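Local coordinates for protein restriction endonuclease Hpy99I (Helicobacter pylori, PDB 3GOX) that probably cleaves double-stranded DNA at its target sequence as a homodimeric, zinc-containing type II restriction endonuclease of the beta-beta-alpha-Me class, at residues V28-V32 with C81-K85; P132-S136 with S147-V151; M127-P132 with G166-I170; L12-V18 with V32-V38. All blocks are in the same frame, centred on the assembly; numbering follows the deposited sequence. Where two conformers were deposited one is given.

Interaction 1 (V28-V32 with C81-K85). With ZN (zinc ion), chain E.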
loop_
_atom_site.group_PDB
_atom_site.type_symbol
_atom_site.label_atom_id
_atom_site.label_comp_id
_atom_site.label_asym_id
_atom_site.label_seq_id
_atom_site.Cartn_x
_atom_site.Cartn_y
_atom_site.Cartn_z
ATOM N N VAL A 28 -27.302 12.504 -10.073
ATOM C CA VAL A 28 -26.847 13.654 -10.860
ATOM C C VAL A 28 -26.433 13.238 -12.272
ATOM O O VAL A 28 -26.092 12.075 -12.522
ATOM C CB VAL A 28 -25.659 14.411 -10.201
ATOM C CG1 VAL A 28 -26.092 15.018 -8.864
ATOM C CG2 VAL A 28 -24.404 13.524 -10.077
ATOM N N PRO A 29 -26.443 14.194 -13.216
ATOM C CA PRO A 29 -25.952 13.876 -14.542
ATOM C C PRO A 29 -24.545 13.296 -14.541
ATOM O O PRO A 29 -23.746 13.636 -13.689
ATOM C CB PRO A 29 -26.010 15.215 -15.284
ATOM C CG PRO A 29 -27.049 15.970 -14.567
ATOM C CD PRO A 29 -26.919 15.587 -13.136
ATOM N N ASN A 30 -24.291 12.392 -15.494
ATOM C CA ASN A 30 -22.997 11.734 -15.698
ATOM C C ASN A 30 -22.688 10.640 -14.693
ATOM O O ASN A 30 -21.624 10.014 -14.753
ATOM C CB ASN A 30 -21.840 12.736 -15.785
ATOM C CG ASN A 30 -22.002 13.688 -16.927
ATOM O OD1 ASN A 30 -22.542 13.321 -17.955
ATOM N ND2 ASN A 30 -21.563 14.923 -16.748
ATOM N N SER A 31 -23.658 10.334 -13.835
ATOM C CA SER A 31 -23.576 9.149 -12.967
ATOM C C SER A 31 -23.583 7.905 -13.820
ATOM O O SER A 31 -24.459 7.758 -14.676
ATOM C CB SER A 31 -24.760 9.117 -12.011
ATOM O OG SER A 31 -24.732 10.202 -11.099
ATOM N N VAL A 32 -22.627 7.004 -13.592
ATOM C CA VAL A 32 -22.524 5.737 -14.316
ATOM C C VAL A 32 -23.416 4.696 -13.663
ATOM O O VAL A 32 -23.432 4.514 -12.445
ATOM C CB VAL A 32 -21.067 5.221 -14.364
ATOM C CG1 VAL A 32 -20.970 3.866 -15.110
ATOM C CG2 VAL A 32 -20.194 6.269 -15.042
ATOM N N CYS A 81 -17.705 7.864 -6.247
ATOM C CA CYS A 81 -18.996 8.334 -6.733
ATOM C C CYS A 81 -19.415 7.708 -8.067
ATOM O O CYS A 81 -20.594 7.742 -8.429
ATOM C CB CYS A 81 -19.013 9.874 -6.839
ATOM S SG CYS A 81 -17.905 10.642 -8.079
ATOM N N HIS A 82 -18.466 7.144 -8.813
ATOM C CA HIS A 82 -18.779 6.541 -10.118
ATOM C C HIS A 82 -19.570 7.523 -10.991
ATOM O O HIS A 82 -20.551 7.179 -11.648
ATOM C CB HIS A 82 -19.460 5.159 -9.976
ATOM C CG HIS A 82 -18.501 4.051 -9.670
ATOM N ND1 HIS A 82 -18.038 3.790 -8.394
ATOM C CD2 HIS A 82 -17.859 3.181 -10.486
ATOM C CE1 HIS A 82 -17.172 2.786 -8.441
ATOM N NE2 HIS A 82 -17.038 2.403 -9.696
ATOM N N ILE A 83 -19.073 8.747 -11.039
ATOM C CA ILE A 83 -19.505 9.755 -12.005
ATOM C C ILE A 83 -18.363 9.884 -12.998
ATOM O O ILE A 83 -17.176 9.814 -12.618
ATOM C CB ILE A 83 -19.810 11.103 -11.306
ATOM C CG1 ILE A 83 -20.990 10.905 -10.351
ATOM C CG2 ILE A 83 -20.063 12.224 -12.317
ATOM C CD1 ILE A 83 -21.232 12.093 -9.412
ATOM N N LEU A 84 -18.736 10.022 -14.267
ATOM C CA LEU A 84 -17.779 10.202 -15.353
ATOM C C LEU A 84 -17.403 11.683 -15.396
ATOM O O LEU A 84 -18.290 12.535 -15.534
ATOM C CB LEU A 84 -18.410 9.754 -16.678
ATOM C CG LEU A 84 -17.570 9.862 -17.950
ATOM C CD1 LEU A 84 -16.441 8.835 -17.924
ATOM C CD2 LEU A 84 -18.508 9.704 -19.177
ATOM N N LYS A 85 -16.114 11.972 -15.211
ATOM C CA LYS A 85 -15.584 13.328 -15.112
ATOM C C LYS A 85 -14.402 13.497 -16.054
ATOM O O LYS A 85 -13.760 12.531 -16.444
ATOM C CB LYS A 85 -15.150 13.610 -13.668
ATOM C CG LYS A 85 -16.298 13.650 -12.694
ATOM C CD LYS A 85 -15.861 14.135 -11.304
ATOM C CE LYS A 85 -17.045 14.195 -10.340
ATOM N NZ LYS A 85 -16.727 14.979 -9.099
HETATM ZN ZN ZN E . -15.837 10.971 -7.014
HETATM O O HOH W 1 -19.273 14.982 -14.585
HETATM O O HOH W 2 -22.830 6.140 -10.230
#

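Interaction 2 (P132-S136 with S147-V151)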
loop_
_atom_site.group_PDB
_atom_site.type_symbol
_atom_site.label_atom_id
_atom_site.label_comp_id
_atom_site.label_asym_id
_atom_site.label_seq_id
_atom_site.Cartn_x
_atom_site.Cartn_y
_atom_site.Cartn_z
ATOM N N PRO A 132 12.107 10.973 15.135
ATOM C CA PRO A 132 13.305 10.138 15.041
ATOM C C PRO A 132 14.360 10.785 14.143
ATOM O O PRO A 132 14.051 11.154 13.005
ATOM C CB PRO A 132 12.761 8.845 14.412
ATOM C CG PRO A 132 11.359 8.805 14.856
ATOM C CD PRO A 132 10.899 10.216 14.758
ATOM N N PRO A 133 15.596 10.945 14.652
ATOM C CA PRO A 133 16.606 11.565 13.802
ATOM C C PRO A 133 16.900 10.778 12.515
ATOM O O PRO A 133 16.886 9.547 12.509
ATOM C CB PRO A 133 17.842 11.611 14.713
ATOM C CG PRO A 133 17.296 11.582 16.118
ATOM C CD PRO A 133 16.114 10.657 15.999
ATOM N N LYS A 134 17.137 11.495 11.422
ATOM C CA LYS A 134 17.625 10.879 10.192
ATOM C C LYS A 134 18.881 10.071 10.517
ATOM O O LYS A 134 19.740 10.516 11.268
ATOM C CB LYS A 134 17.927 11.951 9.140
ATOM C CG LYS A 134 18.845 11.524 7.997
ATOM C CD LYS A 134 18.176 10.566 7.010
ATOM C CE LYS A 134 18.414 11.035 5.582
ATOM N NZ LYS A 134 17.878 12.416 5.371
ATOM N N GLY A 135 18.968 8.863 9.973
ATOM C CA GLY A 135 20.117 8.004 10.232
ATOM C C GLY A 135 20.121 7.315 11.581
ATOM O O GLY A 135 21.101 6.687 11.927
ATOM N N SER A 136 19.052 7.426 12.353
ATOM C CA SER A 136 18.932 6.668 13.590
ATOM C C SER A 136 18.305 5.307 13.347
ATOM O O SER A 136 17.634 5.083 12.343
ATOM C CB SER A 136 18.128 7.414 14.651
ATOM O OG SER A 136 16.803 7.628 14.263
ATOM N N SER A 147 14.658 -0.390 11.324
ATOM C CA SER A 147 15.135 0.297 10.134
ATOM C C SER A 147 16.088 1.422 10.505
ATOM O O SER A 147 16.240 1.760 11.675
ATOM C CB SER A 147 13.962 0.857 9.317
ATOM O OG SER A 147 13.235 1.830 10.042
ATOM N N ILE A 148 16.777 1.948 9.498
ATOM C CA ILE A 148 17.635 3.132 9.615
ATOM C C ILE A 148 16.881 4.269 8.936
ATOM O O ILE A 148 16.556 4.185 7.743
ATOM C CB ILE A 148 19.004 2.935 8.920
ATOM C CG1 ILE A 148 19.762 1.738 9.494
ATOM C CG2 ILE A 148 19.859 4.200 9.026
ATOM C CD1 ILE A 148 20.906 1.310 8.601
ATOM N N VAL A 149 16.506 5.274 9.721
ATOM C CA VAL A 149 15.610 6.333 9.270
ATOM C C VAL A 149 16.129 7.035 8.011
ATOM O O VAL A 149 17.242 7.569 7.999
ATOM C CB VAL A 149 15.374 7.369 10.393
ATOM C CG1 VAL A 149 14.419 8.472 9.897
ATOM C CG2 VAL A 149 14.816 6.677 11.635
ATOM N N GLY A 150 15.307 7.035 6.957
ATOM C CA GLY A 150 15.679 7.664 5.688
ATOM C C GLY A 150 16.625 6.867 4.825
ATOM O O GLY A 150 17.016 7.337 3.756
ATOM N N VAL A 151 17.013 5.672 5.283
ATOM C CA VAL A 151 17.918 4.793 4.534
ATOM C C VAL A 151 17.278 3.433 4.215
ATOM O O VAL A 151 17.224 3.048 3.036
ATOM C CB VAL A 151 19.255 4.614 5.272
ATOM C CG1 VAL A 151 20.190 3.631 4.558
ATOM C CG2 VAL A 151 19.954 5.957 5.405
#

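Interaction 3 (M127-P132 with G166-I170)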
loop_
_atom_site.group_PDB
_atom_site.type_symbol
_atom_site.label_atom_id
_atom_site.label_comp_id
_atom_site.label_asym_id
_atom_site.label_seq_id
_atom_site.Cartn_x
_atom_site.Cartn_y
_atom_site.Cartn_z
ATOM N N MET A 127 4.890 16.954 17.011
ATOM C CA MET A 127 5.476 15.711 16.491
ATOM C C MET A 127 6.913 15.916 16.022
ATOM O O MET A 127 7.748 15.032 16.173
ATOM C CB MET A 127 4.631 15.154 15.350
ATOM C CG MET A 127 3.282 14.664 15.810
ATOM S SD MET A 127 2.415 13.777 14.520
ATOM C CE MET A 127 3.185 12.160 14.664
ATOM N N ASP A 128 7.191 17.086 15.454
ATOM C CA ASP A 128 8.534 17.418 14.982
ATOM C C ASP A 128 9.565 17.475 16.104
ATOM O O ASP A 128 10.724 17.129 15.891
ATOM C CB ASP A 128 8.527 18.731 14.194
ATOM C CG ASP A 128 8.029 18.554 12.771
ATOM O OD1 ASP A 128 7.938 17.398 12.305
ATOM O OD2 ASP A 128 7.733 19.569 12.110
ATOM N N GLU A 129 9.140 17.874 17.300
ATOM C CA GLU A 129 10.039 17.950 18.457
ATOM C C GLU A 129 10.450 16.571 18.989
ATOM O O GLU A 129 11.428 16.457 19.745
ATOM C CB GLU A 129 9.411 18.795 19.568
ATOM C CG GLU A 129 9.446 20.294 19.263
ATOM N N ILE A 130 9.722 15.526 18.582
ATOM C CA ILE A 130 10.072 14.155 18.964
ATOM C C ILE A 130 10.334 13.259 17.750
ATOM O O ILE A 130 10.218 12.037 17.832
ATOM C CB ILE A 130 8.996 13.522 19.866
ATOM C CG1 ILE A 130 7.646 13.448 19.141
ATOM C CG2 ILE A 130 8.899 14.291 21.173
ATOM C CD1 ILE A 130 6.598 12.692 19.916
ATOM N N ALA A 131 10.716 13.875 16.638
ATOM C CA ALA A 131 10.988 13.140 15.399
ATOM C C ALA A 131 12.218 12.245 15.547
ATOM O O ALA A 131 13.253 12.686 16.037
ATOM C CB ALA A 131 11.195 14.111 14.264
ATOM N N PRO A 132 12.107 10.973 15.135
ATOM C CA PRO A 132 13.305 10.138 15.041
ATOM C C PRO A 132 14.360 10.785 14.143
ATOM O O PRO A 132 14.051 11.154 13.005
ATOM C CB PRO A 132 12.761 8.845 14.412
ATOM C CG PRO A 132 11.359 8.805 14.856
ATOM C CD PRO A 132 10.899 10.216 14.758
ATOM N N GLY A 166 -2.189 14.596 15.983
ATOM C CA GLY A 166 -1.154 13.624 15.721
ATOM C C GLY A 166 -1.391 12.272 16.359
ATOM O O GLY A 166 -2.017 12.156 17.412
ATOM N N ARG A 167 -0.913 11.235 15.688
ATOM C CA ARG A 167 -0.787 9.915 16.285
ATOM C C ARG A 167 0.705 9.727 16.559
ATOM O O ARG A 167 1.235 10.449 17.390
ATOM C CB ARG A 167 -1.436 8.848 15.401
ATOM C CG ARG A 167 -2.938 9.120 15.237
ATOM C CD ARG A 167 -3.752 7.903 14.823
ATOM N NE ARG A 167 -3.610 7.643 13.396
ATOM C CZ ARG A 167 -4.596 7.605 12.503
ATOM N NH1 ARG A 167 -5.864 7.775 12.857
ATOM N NH2 ARG A 167 -4.302 7.385 11.234
ATOM N N GLU A 168 1.388 8.826 15.859
ATOM C CA GLU A 168 2.821 8.585 16.079
ATOM C C GLU A 168 3.610 8.630 14.785
ATOM O O GLU A 168 3.039 8.614 13.677
ATOM C CB GLU A 168 3.054 7.236 16.779
ATOM C CG GLU A 168 2.382 7.159 18.145
ATOM C CD GLU A 168 2.395 5.780 18.792
ATOM O OE1 GLU A 168 3.262 4.943 18.456
ATOM O OE2 GLU A 168 1.542 5.547 19.681
ATOM N N TRP A 169 4.929 8.705 14.945
ATOM C CA TRP A 169 5.859 8.458 13.863
ATOM C C TRP A 169 5.834 6.975 13.555
ATOM O O TRP A 169 6.094 6.146 14.425
ATOM C CB TRP A 169 7.278 8.906 14.238
ATOM C CG TRP A 169 7.438 10.397 14.204
ATOM C CD1 TRP A 169 7.268 11.269 15.239
ATOM C CD2 TRP A 169 7.800 11.192 13.064
ATOM N NE1 TRP A 169 7.495 12.551 14.814
ATOM C CE2 TRP A 169 7.839 12.535 13.486
ATOM C CE3 TRP A 169 8.120 10.890 11.729
ATOM C CZ2 TRP A 169 8.163 13.580 12.623
ATOM C CZ3 TRP A 169 8.437 11.927 10.869
ATOM C CH2 TRP A 169 8.461 13.257 11.320
ATOM N N ILE A 170 5.513 6.652 12.298
ATOM C CA ILE A 170 5.415 5.272 11.831
ATOM C C ILE A 170 6.060 5.192 10.438
ATOM O O ILE A 170 6.301 6.218 9.782
ATOM C CB ILE A 170 3.933 4.749 11.776
ATOM C CG1 ILE A 170 3.072 5.568 10.803
ATOM C CG2 ILE A 170 3.298 4.736 13.182
ATOM C CD1 ILE A 170 1.644 5.019 10.646
#

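Interaction 4 (L12-V18 with V32-V38)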
loop_
_atom_site.group_PDB
_atom_site.type_symbol
_atom_site.label_atom_id
_atom_site.label_comp_id
_atom_site.label_asym_id
_atom_site.label_seq_id
_atom_site.Cartn_x
_atom_site.Cartn_y
_atom_site.Cartn_z
ATOM N N LEU A 12 -30.388 -1.119 -25.722
ATOM C CA LEU A 12 -29.646 -1.390 -24.483
ATOM C C LEU A 12 -29.823 -2.866 -24.101
ATOM O O LEU A 12 -30.891 -3.475 -24.322
ATOM C CB LEU A 12 -30.072 -0.467 -23.336
ATOM C CG LEU A 12 -29.656 1.005 -23.447
ATOM C CD1 LEU A 12 -30.369 1.837 -22.384
ATOM C CD2 LEU A 12 -28.132 1.213 -23.330
ATOM N N LYS A 13 -28.751 -3.446 -23.578
ATOM C CA LYS A 13 -28.735 -4.837 -23.128
ATOM C C LYS A 13 -28.367 -4.872 -21.661
ATOM O O LYS A 13 -27.624 -4.011 -21.175
ATOM C CB LYS A 13 -27.694 -5.652 -23.902
ATOM C CG LYS A 13 -27.859 -5.649 -25.396
ATOM C CD LYS A 13 -26.796 -6.500 -26.054
ATOM C CE LYS A 13 -25.371 -6.019 -25.766
ATOM N NZ LYS A 13 -24.379 -6.726 -26.641
ATOM N N ASN A 14 -28.863 -5.873 -20.952
ATOM C CA ASN A 14 -28.360 -6.156 -19.620
ATOM C C ASN A 14 -26.833 -6.239 -19.643
ATOM O O ASN A 14 -26.244 -6.813 -20.569
ATOM C CB ASN A 14 -28.992 -7.428 -19.048
ATOM C CG ASN A 14 -30.440 -7.210 -18.604
ATOM O OD1 ASN A 14 -30.801 -6.099 -18.186
ATOM N ND2 ASN A 14 -31.253 -8.274 -18.644
ATOM N N ASP A 15 -26.222 -5.621 -18.624
ATOM C CA ASP A 15 -24.775 -5.553 -18.379
ATOM C C ASP A 15 -24.108 -4.390 -19.108
ATOM O O ASP A 15 -22.930 -4.123 -18.860
ATOM C CB ASP A 15 -24.044 -6.859 -18.672
ATOM C CG ASP A 15 -24.640 -8.040 -17.935
ATOM O OD1 ASP A 15 -25.081 -7.873 -16.790
ATOM O OD2 ASP A 15 -24.590 -9.154 -18.494
ATOM N N ASP A 16 -24.839 -3.691 -19.979
ATOM C CA ASP A 16 -24.303 -2.487 -20.622
ATOM C C ASP A 16 -24.145 -1.370 -19.600
ATOM O O ASP A 16 -24.874 -1.304 -18.604
ATOM C CB ASP A 16 -25.220 -1.945 -21.724
ATOM C CG ASP A 16 -25.232 -2.789 -22.980
ATOM O OD1 ASP A 16 -24.369 -3.674 -23.170
ATOM O OD2 ASP A 16 -26.119 -2.493 -23.815
ATOM N N PHE A 17 -23.204 -0.472 -19.870
ATOM C CA PHE A 17 -22.994 0.721 -19.051
ATOM C C PHE A 17 -23.540 1.988 -19.696
ATOM O O PHE A 17 -23.479 2.163 -20.908
ATOM C CB PHE A 17 -21.502 0.880 -18.736
ATOM C CG PHE A 17 -21.000 -0.138 -17.757
ATOM C CD1 PHE A 17 -21.146 0.056 -16.398
ATOM C CD2 PHE A 17 -20.432 -1.315 -18.201
ATOM C CE1 PHE A 17 -20.706 -0.913 -15.508
ATOM C CE2 PHE A 17 -19.993 -2.279 -17.313
ATOM C CZ PHE A 17 -20.136 -2.065 -15.962
ATOM N N VAL A 18 -24.108 2.851 -18.861
ATOM C CA VAL A 18 -24.733 4.081 -19.294
ATOM C C VAL A 18 -24.388 5.200 -18.334
ATOM O O VAL A 18 -23.976 4.939 -17.183
ATOM C CB VAL A 18 -26.270 3.949 -19.332
ATOM C CG1 VAL A 18 -26.684 2.963 -20.423
ATOM C CG2 VAL A 18 -26.832 3.526 -17.972
ATOM N N VAL A 32 -22.627 7.004 -13.592
ATOM C CA VAL A 32 -22.524 5.737 -14.316
ATOM C C VAL A 32 -23.416 4.696 -13.663
ATOM O O VAL A 32 -23.432 4.514 -12.445
ATOM C CB VAL A 32 -21.067 5.221 -14.364
ATOM C CG1 VAL A 32 -20.970 3.866 -15.110
ATOM C CG2 VAL A 32 -20.194 6.269 -15.042
ATOM N N GLY A 33 -24.149 3.988 -14.511
ATOM C CA GLY A 33 -24.965 2.863 -14.092
ATOM C C GLY A 33 -24.775 1.673 -15.002
ATOM O O GLY A 33 -24.275 1.792 -16.121
ATOM N N VAL A 34 -25.167 0.511 -14.490
ATOM C CA VAL A 34 -25.191 -0.732 -15.261
ATOM C C VAL A 34 -26.658 -1.178 -15.432
ATOM O O VAL A 34 -27.491 -1.083 -14.506
ATOM C CB VAL A 34 -24.327 -1.818 -14.596
ATOM C CG1 VAL A 34 -24.784 -2.148 -13.198
ATOM C CG2 VAL A 34 -24.277 -3.054 -15.477
ATOM N N ILE A 35 -27.001 -1.657 -16.628
ATOM C CA ILE A 35 -28.362 -2.098 -16.909
ATOM C C ILE A 35 -28.603 -3.460 -16.269
ATOM O O ILE A 35 -27.848 -4.398 -16.524
ATOM C CB ILE A 35 -28.601 -2.197 -18.433
ATOM C CG1 ILE A 35 -28.307 -0.850 -19.107
ATOM C CG2 ILE A 35 -30.023 -2.710 -18.743
ATOM C CD1 ILE A 35 -29.108 0.258 -18.575
ATOM N N ARG A 36 -29.651 -3.557 -15.435
ATOM C CA ARG A 36 -29.969 -4.766 -14.678
ATOM C C ARG A 36 -31.219 -5.494 -15.148
ATOM O O ARG A 36 -31.390 -6.678 -14.872
ATOM C CB ARG A 36 -30.100 -4.433 -13.177
ATOM C CG ARG A 36 -28.811 -3.949 -12.507
ATOM C CD ARG A 36 -27.586 -4.834 -12.778
ATOM N NE ARG A 36 -26.728 -4.966 -11.612
ATOM C CZ ARG A 36 -25.493 -5.453 -11.640
ATOM N NH1 ARG A 36 -24.940 -5.811 -12.794
ATOM N NH2 ARG A 36 -24.802 -5.552 -10.505
ATOM N N ALA A 37 -32.112 -4.760 -15.803
ATOM C CA ALA A 37 -33.258 -5.358 -16.477
ATOM C C ALA A 37 -33.700 -4.414 -17.578
ATOM O O ALA A 37 -33.449 -3.224 -17.515
ATOM C CB ALA A 37 -34.403 -5.630 -15.486
ATOM N N VAL A 38 -34.360 -4.984 -18.583
ATOM C CA VAL A 38 -34.899 -4.235 -19.714
ATOM C C VAL A 38 -36.404 -4.480 -19.820
ATOM O O VAL A 38 -36.860 -5.626 -19.796
ATOM C CB VAL A 38 -34.214 -4.647 -21.045
ATOM C CG1 VAL A 38 -34.862 -3.933 -22.229
ATOM C CG2 VAL A 38 -32.705 -4.369 -21.001
HETATM O O HOH W 3 -26.505 -6.542 -15.257
#

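Interaction 1 (V28-V32 with C81-K85)
Ser31 and Ile83 form a single backbone bridge between the SH3-family part of the chain and the residues that follow the zinc ligand Cys81, one of four cysteines (with Cys78, Cys107 and Cys110) round this zinc ion. Two backbone hydrogen bonds frame the bridge. Leu84 N donates to Asn30 O at 2.9 Å, almost straight at 175° at the hydrogen, and Val32 N donates to His82 O at 2.8 Å, close to the line of that C=O. Ile83 lies along the type II turn Val28-Ser31: Ile83 CD1 meets Val28 CG2 at 3.5 Å, the two side chains crossing at about a right angle, and Ile83 CG1 lies 3.9 Å from Ser31 OG. With chi1 at -65°, Ser31 OG turns back to donate a hydrogen bond to Val28 O at 2.7 Å; the Ser31 amide reaches the same oxygen from the same face, so two donors hold the turn closed. Round Leu84, one water accepts from Asn30 ND2 and donates to Leu84 O. Val32 CG2 lies 4.2 Å from Leu84 CB. His82 NE2 is hydrogen-bonded to Thr152 OG1 of the second subunit, and ND1 to Ile80 O of its own chain. Strand 75-77, paired with strand 84-86, packs through Ile77 on Val32, His82 and Leu84; strand 17-20 covers Asn30 and Val32 with Ile19.

Interaction 2 (P132-S136 with S147-V151)
Val149 is the hub of this contact, received by the type II turn Pro133-Ser136 where the chain enters the short antiparallel hairpin of strands 137-139 and 146-148. Its backbone is held twice. Val149 N donates a hydrogen bond to Ser136 O at 2.9 Å with an angle of 170° at the hydrogen, and Gly135 N donates one to Val149 O, also at 2.9 Å, from slightly off the carbonyl plane. The Val149 side chain is directed toward the turn from its first bond: Val149 CB lies 3.4 Å from Pro133 O, and Val149 CG2, set beside the backbone N by a chi1 of -180° that sends CG1 anti to it, comes within 3.4 Å of Ser136 OG. Val149 CG2 also touches Pro132 CB at 4.1 Å. Beside the two backbone hydrogen bonds, Ile148 CG2 lies 4.0 Å from Gly135 CA.

Further out, Phe138 and Leu155 pack on both Pro132 and Val149, so the hub continues into strands 137-139 and 155-159. Ile66 of the second subunit packs on Ile148 and Val151. The hairpin connection carries Cys140 and Cys143 of the second zinc site, which Cys171 and Cys174 complete; this contact therefore ties together the base of a zinc-binding hairpin. Val151 N returns to Ile148 O on the facing segment, while in the turn Pro133 O takes two donors, Ser136 N and Ser136 OG. Ser136 OG lies in the plane of that carbonyl, on a lone pair, 2.6 Å from Pro133 O.

Interaction 3 (M127-P132 with G166-I170)
Gly166 opens the strand against Met127, with Gly166 CA 3.8 Å from Met127 SD. The methionine chain then bends at its last torsion (chi3 82°) and carries Met127 CE past Arg167 O to the backbone of Glu168, where it rests 3.6 Å from Glu168 C. Arg167 itself turns to the other side and forms salt bridges with Asp158 and Asp183, while Glu168 OE2 is hydrogen-bonded to Tyr198 OH of the second subunit. Strand 166-171 pairs with strand 155-159 and leads into helix 172-180, the hairpin and helix consistent with the beta-beta-alpha-Me motif; Asp158 and Asn175 of these elements bind the sodium ion. Trp169 lays its indole against residues 127-132. Trp169 NE1 donates a hydrogen bond to Met127 O at 2.8 Å, nearly in the ring plane but well above the carbonyl plane, and Ile130 N reaches that oxygen from the opposite face. Pro132 CD sits 3.6 Å from the centroid of the Trp169 five-membered ring, a CH-pi contact joined on the same face by Ala131 CA; Met127 CE lies over the other. Ala131 CB touches Trp169 CZ2 at 3.5 Å, and at the ring edge stands Asp128 OD1, itself hydrogen-bonded to His157 NE2.

Interaction 4 (L12-V18 with V32-V38)
Backbone hydrogen bonds join Val18 to Gly33 and Asp15-Asp16 to Ile35. Val18 and Gly33 exchange two of them as an antiparallel hydrogen-bonded pair, followed by Phe17 opposite Val34 as a non-hydrogen-bonded one. Ile35 N then donates to Asp16 O at 2.9 Å, and Asp15 N to Ile35 O at 2.9 Å.

Among apolar contacts, Ile35 buries most. Ile35 CB lies 3.4 Å from Lys13 O, and Ile35 CD1 is 4.0 Å from Val18 CG2, the two chains crossing at about a right angle; Leu12 CD1 meets the same Ile35 CD1. On the sheet face of Phe17 and Val34, Phe17 CE1 meets Val34 CB at 3.8 Å. Val34 CG2 lies over the ring face, and Phe17 CD1 touches Val32 CG1.

The type II turn Lys13-Asp16 is closed by Asp16 N on Lys13 O and by Asp16 OD2, which accepts from Lys13 N at 2.8 Å from above the carboxylate plane. Separately, one water donates to Asp15 OD1 and Ile35 O and accepts from Arg36 NH1, linking charges that do not touch directly.

Arg36 and Ala37 form a classic beta bulge facing Met44, and strands 17-20 and 32-39 make an antiparallel hairpin within the five-stranded sheet of this SH3-like domain.

Overall arrangement
From the N terminus, interaction 4 closes the first loop, pairing residues 12-18 with strand 32-39 inside the SH3-family region. Interaction 1 crosses it: segment 28-32 starts within that loop, shares Val32 with it, and reaches forward to 81-85, tying the SH3-like sheet to the first zinc site. Both close before the C-terminal half begins. There interaction 3 joins the last part of helix 121-128 and the loop after it to strand 166-171, and interaction 2, sharing Pro132, is nested within its loop and closes the zinc-bearing hairpin 137-148. The centres of interactions 2 and 3 lie 13 Å apart, across the chain's centre from interactions 1 and 4.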